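Local coordinates for SorB (Sorangium cellulosum, PDB 6B2V), which forms pyran rings in polyketide intermediates through its pyran synthase domain, part of module nine of the sorangicin assembly line, at residues R42-V47 against V105-A110; V65-M70 against A88-P93. All blocks are in the same frame, centred on the assembly; numbering follows the deposited sequence.

Contact 1 of 2, residues R42-V47 against V105-A110; sequences RAFAAV and VVLSDA
Val105 and Phe44 meet on one face of a two-strand pairing: Val105 sets CG1 between backbone N and carbonyl carbon (chi1 57°), which brings this methyl to 4.1 Å from Phe44 CB. Phe44 in turn holds CG anti to its carbonyl carbon (chi1 -59°), and its ring leans back along its own strand, so that CE1 comes within 4.3 Å of Leu107 CD1, an oblique approach. The edge of the same ring looks to the carbonyl oxygen of Val105. Beneath these side chains the backbones run antiparallel, their axes 4.8 Å apart at closest approach. Phe44 and Val105 form one hydrogen-bonded pair, with Phe44 N donating to Val105 O at 3.0 Å, the donor tilted modestly from the carbonyl plane, and Val105 N donating to Phe44 O. Arg42 and Leu107 form the next such pair; the bond from Leu107 N to Arg42 O is short at 2.9 Å and almost straight, 171° at the hydrogen. This is strand pairing within the predicted N-terminal hotdog fold, whose sheet wraps round helix 64-77: Phe44 packs on Ala74 and Ala77 of that helix, and Val105 on Ala74, so large apolar residues suit this face. Between the two hydrogen-bonded pairs sits the non-hydrogen-bonded pair Ala43-Val106, whose CA atoms are 4.4 Å apart. There Ala43 CA makes a C-H...O contact of 3.4 Å with Val105 O. On the face turned from the helix, the small methyl of buried Ala43 fits between Val106 CG2 and Val35 of strand 33-35. Arg42 leads its chain away from Leu107, and its guanidinium group makes a salt bridge with Glu34 of the edge strand 33-35, a charge suited to a partly exposed site.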
loop_
_atom_site.group_PDB
_atom_site.type_symbol
_atom_site.label_atom_id
_atom_site.label_comp_id
_atom_site.label_asym_id
_atom_site.label_seq_id
_atom_site.Cartn_x
_atom_site.Cartn_y
_atom_site.Cartn_z
ATOM N N ARG A 42 22.639 2.431 5.529
ATOM C CA ARG A 42 22.362 3.759 5.074
ATOM C C ARG A 42 21.010 4.139 5.642
ATOM O O ARG A 42 20.148 3.350 5.700
ATOM C CB ARG A 42 22.404 3.839 3.574
ATOM C CG ARG A 42 23.837 3.751 3.099
ATOM C CD ARG A 42 24.026 4.050 1.656
ATOM N NE ARG A 42 23.783 5.417 1.287
ATOM C CZ ARG A 42 23.860 5.835 0.039
ATOM N NH1 ARG A 42 24.187 4.993 -0.902
ATOM N NH2 ARG A 42 23.604 7.064 -0.274
ATOM N N ALA A 43 20.890 5.373 6.045
ATOM C CA ALA A 43 19.718 5.871 6.708
ATOM C C ALA A 43 19.282 7.175 6.123
ATOM O O ALA A 43 20.070 7.966 5.731
ATOM C CB ALA A 43 20.007 6.029 8.201
ATOM N N PHE A 44 17.974 7.356 6.043
ATOM C CA PHE A 44 17.356 8.546 5.518
ATOM C C PHE A 44 16.259 9.036 6.427
ATOM O O PHE A 44 15.713 8.276 7.131
ATOM C CB PHE A 44 16.776 8.321 4.114
ATOM C CG PHE A 44 17.791 7.890 3.124
ATOM C CD1 PHE A 44 18.170 6.607 3.079
ATOM C CD2 PHE A 44 18.359 8.775 2.275
ATOM C CE1 PHE A 44 19.117 6.177 2.212
ATOM C CE2 PHE A 44 19.306 8.362 1.392
ATOM C CZ PHE A 44 19.683 7.062 1.361
ATOM N N ALA A 45 15.975 10.323 6.373
ATOM C CA ALA A 45 14.998 10.924 7.225
ATOM C C ALA A 45 14.142 11.986 6.574
ATOM O O ALA A 45 14.498 12.506 5.587
ATOM C CB ALA A 45 15.698 11.490 8.442
ATOM N N ALA A 46 12.970 12.206 7.151
ATOM C CA ALA A 46 12.048 13.234 6.775
ATOM C C ALA A 46 11.292 13.731 7.998
ATOM O O ALA A 46 11.030 13.012 8.870
ATOM C CB ALA A 46 11.064 12.725 5.720
ATOM N N VAL A 47 10.931 14.990 7.998
ATOM C CA VAL A 47 10.143 15.568 9.051
ATOM C C VAL A 47 8.790 15.983 8.493
ATOM O O VAL A 47 8.744 16.614 7.527
ATOM C CB VAL A 47 10.803 16.833 9.606
ATOM C CG1 VAL A 47 9.932 17.454 10.648
ATOM C CG2 VAL A 47 12.147 16.487 10.181
ATOM N N VAL A 105 14.260 5.916 8.119
ATOM C CA VAL A 105 14.246 4.606 7.549
ATOM C C VAL A 105 15.678 4.157 7.406
ATOM O O VAL A 105 16.451 4.838 6.839
ATOM C CB VAL A 105 13.479 4.559 6.208
ATOM C CG1 VAL A 105 14.034 5.522 5.216
ATOM C CG2 VAL A 105 13.479 3.177 5.632
ATOM N N VAL A 106 15.981 2.993 7.927
ATOM C CA VAL A 106 17.307 2.420 7.885
ATOM C C VAL A 106 17.331 1.198 6.972
ATOM O O VAL A 106 16.519 0.350 7.078
ATOM C CB VAL A 106 17.737 2.000 9.302
ATOM C CG1 VAL A 106 19.118 1.369 9.312
ATOM C CG2 VAL A 106 17.742 3.181 10.204
ATOM N N LEU A 107 18.305 1.149 6.086
ATOM C CA LEU A 107 18.469 0.066 5.159
ATOM C C LEU A 107 19.697 -0.725 5.521
ATOM O O LEU A 107 20.685 -0.153 5.727
ATOM C CB LEU A 107 18.679 0.619 3.771
ATOM C CG LEU A 107 17.620 1.573 3.238
ATOM C CD1 LEU A 107 18.001 2.049 1.840
ATOM C CD2 LEU A 107 16.293 0.853 3.200
ATOM N N SER A 108 19.588 -2.025 5.585
ATOM C CA SER A 108 20.693 -2.901 5.915
ATOM C C SER A 108 20.789 -4.065 4.934
ATOM O O SER A 108 19.847 -4.438 4.346
ATOM C CB SER A 108 20.529 -3.418 7.309
ATOM O OG SER A 108 19.348 -4.138 7.434
ATOM N N ASP A 109 21.973 -4.634 4.787
ATOM C CA ASP A 109 22.165 -5.693 3.830
ATOM C C ASP A 109 21.357 -6.926 4.161
ATOM O O ASP A 109 21.250 -7.301 5.257
ATOM C CB ASP A 109 23.655 -6.066 3.731
ATOM C CG ASP A 109 24.490 -5.015 3.034
ATOM O OD1 ASP A 109 24.081 -3.847 2.890
ATOM O OD2 ASP A 109 25.624 -5.353 2.665
ATOM N N ALA A 110 20.742 -7.505 3.148
ATOM C CA ALA A 110 19.944 -8.726 3.214
ATOM C C ALA A 110 20.079 -9.491 1.906
ATOM O O ALA A 110 20.488 -8.961 0.915
ATOM C CB ALA A 110 18.476 -8.451 3.480
#

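Contact 2 of 2, residues V65-M70 against A88-P93; sequences VAYLEM and ALWISP
Tyr67 and Trp90 make the aromatic part of this contact between helix 65-70 and the strand end at 88-90. Their side chains slide past each other in opposite directions, and the phenol ring is inclined at 57° to the five-membered ring of the indole, an oblique pairing with centroids 5.6 Å apart. Tyr67 CD2 comes in at the edge of the indole, in its plane, 3.6 Å from Trp90 CD1 and nearly as close to NE1. A flat ring suits position 67, because it packs between this indole edge and His125 and Ala126 of strand 123-132. The first torsion of Trp90, with CG anti to its carbonyl carbon (chi1 -70°), swings the indole off the strand toward the helix.

The aliphatic part belongs to Leu68, which crosses the indole at about a right angle. Its CD2 methyl lies 3.9 Å from Trp90 CZ2 and 4.0 Å from Ala88 CB, while CD1 meets the indole edge in plane. Branching lets one leucine touch both partners, and the short Ala88, pointing toward the helix, leaves room for it.

Polar bonding comes from just outside the segments: Trp90 NE1 donates to Ala64 O at the start of helix 64-77, and Ser92 O accepts from His125 ND1 of strand 123-132. Such helix-on-sheet packing is what a hotdog fold is built on, a long helix lying against a curved antiparallel sheet. Because tryptophan carries one N-H on an otherwise carbon rim, the carbon edge of the indole can meet Tyr67 and Leu68 while the N-H pairs with a helix carbonyl, which probably fixes the rotation of the ring.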
loop_
_atom_site.group_PDB
_atom_site.type_symbol
_atom_site.label_atom_id
_atom_site.label_comp_id
_atom_site.label_asym_id
_atom_site.label_seq_id
_atom_site.Cartn_x
_atom_site.Cartn_y
_atom_site.Cartn_z
ATOM N N VAL A 65 0.542 2.326 3.386
ATOM C CA VAL A 65 1.048 2.311 2.061
ATOM C C VAL A 65 2.175 3.305 1.836
ATOM O O VAL A 65 2.961 3.137 0.987
ATOM C CB VAL A 65 -0.121 2.383 1.043
ATOM C CG1 VAL A 65 -0.623 3.780 0.804
ATOM C CG2 VAL A 65 0.045 1.501 -0.152
ATOM N N ALA A 66 2.159 4.404 2.572
ATOM C CA ALA A 66 3.196 5.424 2.472
ATOM C C ALA A 66 4.543 4.932 2.965
ATOM O O ALA A 66 5.523 5.404 2.544
ATOM C CB ALA A 66 2.804 6.723 3.130
ATOM N N TYR A 67 4.547 3.986 3.897
ATOM C CA TYR A 67 5.801 3.429 4.365
ATOM C C TYR A 67 6.504 2.669 3.266
ATOM O O TYR A 67 7.692 2.615 3.223
ATOM C CB TYR A 67 5.584 2.523 5.578
ATOM C CG TYR A 67 5.077 3.211 6.851
ATOM C CD1 TYR A 67 5.925 3.926 7.643
ATOM C CD2 TYR A 67 3.808 3.040 7.273
ATOM C CE1 TYR A 67 5.477 4.530 8.780
ATOM C CE2 TYR A 67 3.346 3.639 8.400
ATOM C CZ TYR A 67 4.175 4.375 9.165
ATOM O OH TYR A 67 3.682 4.913 10.300
ATOM N N LEU A 68 5.726 1.989 2.444
ATOM C CA LEU A 68 6.262 1.230 1.355
ATOM C C LEU A 68 6.908 2.163 0.368
ATOM O O LEU A 68 7.935 1.906 -0.112
ATOM C CB LEU A 68 5.184 0.408 0.646
ATOM C CG LEU A 68 4.463 -0.638 1.494
ATOM C CD1 LEU A 68 3.370 -1.328 0.738
ATOM C CD2 LEU A 68 5.415 -1.659 2.071
ATOM N N GLU A 69 6.215 3.237 0.077
ATOM C CA GLU A 69 6.762 4.241 -0.834
ATOM C C GLU A 69 8.033 4.897 -0.257
ATOM O O GLU A 69 8.946 5.150 -0.946
ATOM C CB GLU A 69 5.690 5.289 -1.204
ATOM C CG GLU A 69 6.163 6.501 -2.019
ATOM C CD GLU A 69 6.535 6.199 -3.454
ATOM O OE1 GLU A 69 6.265 5.151 -3.939
ATOM O OE2 GLU A 69 7.105 7.079 -4.056
ATOM N N MET A 70 8.042 5.161 1.031
ATOM C CA MET A 70 9.196 5.751 1.663
ATOM C C MET A 70 10.411 4.828 1.585
ATOM O O MET A 70 11.471 5.264 1.257
ATOM C CB MET A 70 8.888 6.115 3.122
ATOM C CG MET A 70 10.038 6.822 3.808
ATOM S SD MET A 70 9.580 7.142 5.536
ATOM C CE MET A 70 10.974 8.136 6.069
ATOM N N ALA A 88 6.469 -7.357 4.408
ATOM C CA ALA A 88 6.205 -6.114 5.048
ATOM C C ALA A 88 5.334 -6.339 6.285
ATOM O O ALA A 88 4.520 -7.193 6.291
ATOM C CB ALA A 88 5.521 -5.168 4.089
ATOM N N LEU A 89 5.647 -5.569 7.310
ATOM C CA LEU A 89 4.974 -5.574 8.566
ATOM C C LEU A 89 4.757 -4.173 9.030
ATOM O O LEU A 89 5.561 -3.355 8.849
ATOM C CB LEU A 89 5.798 -6.345 9.615
ATOM C CG LEU A 89 5.392 -6.316 11.089
ATOM C CD1 LEU A 89 4.137 -7.127 11.259
ATOM C CD2 LEU A 89 6.540 -6.891 11.904
ATOM N N TRP A 90 3.604 -3.936 9.612
ATOM C CA TRP A 90 3.306 -2.645 10.155
ATOM C C TRP A 90 3.082 -2.815 11.670
ATOM O O TRP A 90 2.339 -3.632 12.080
ATOM C CB TRP A 90 2.097 -2.015 9.481
ATOM C CG TRP A 90 2.355 -1.602 8.052
ATOM C CD1 TRP A 90 2.802 -0.424 7.630
ATOM C CD2 TRP A 90 2.165 -2.394 6.898
ATOM N NE1 TRP A 90 2.918 -0.413 6.268
ATOM C CE2 TRP A 90 2.543 -1.634 5.809
ATOM C CE3 TRP A 90 1.759 -3.698 6.685
ATOM C CZ2 TRP A 90 2.477 -2.119 4.545
ATOM C CZ3 TRP A 90 1.687 -4.164 5.471
ATOM C CH2 TRP A 90 2.025 -3.364 4.384
ATOM N N ILE A 91 3.769 -2.007 12.438
ATOM C CA ILE A 91 3.726 -2.098 13.893
ATOM C C ILE A 91 2.966 -0.978 14.597
ATOM O O ILE A 91 1.807 -1.104 14.788
ATOM C CB ILE A 91 5.146 -2.247 14.420
ATOM C CG1 ILE A 91 5.850 -3.390 13.702
ATOM C CG2 ILE A 91 5.146 -2.591 15.897
ATOM C CD1 ILE A 91 6.751 -2.988 12.567
ATOM N N SER A 92 3.579 0.125 14.918
ATOM C CA SER A 92 2.894 1.181 15.630
ATOM C C SER A 92 2.375 2.251 14.687
ATOM O O SER A 92 3.051 2.608 13.815
ATOM C CB SER A 92 3.843 1.900 16.581
ATOM O OG SER A 92 4.271 1.034 17.562
ATOM N N PRO A 93 1.174 2.719 14.917
ATOM C CA PRO A 93 0.634 3.792 14.121
ATOM C C PRO A 93 1.341 5.104 14.438
ATOM O O PRO A 93 1.792 5.301 15.531
ATOM C CB PRO A 93 -0.810 3.896 14.577
ATOM C CG PRO A 93 -1.056 2.773 15.473
ATOM C CD PRO A 93 0.248 2.253 15.933
#

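Overall arrangement
After the short strand 33-35 the chain lays down strand 41-48, and later helix 64-77, strand 82-90 and strand 101-110. Contact 2 closes the short loop from the helix back to strand 82-90, with 17 residues between its segments; contact 1 closes the longer one, so contact 2 is nested inside it. Contact 1 joins strands near the outer edge of the predicted N-terminal hotdog fold, whereas contact 2 sets the helix against strand 82-90, which pairs with strand 232-241 of the predicted C-terminal hotdog fold. Their centres lie about 13 Å apart, and Met70 CE of the helix reaches Val105 CG1 at 4.1 Å, so that one helix links both.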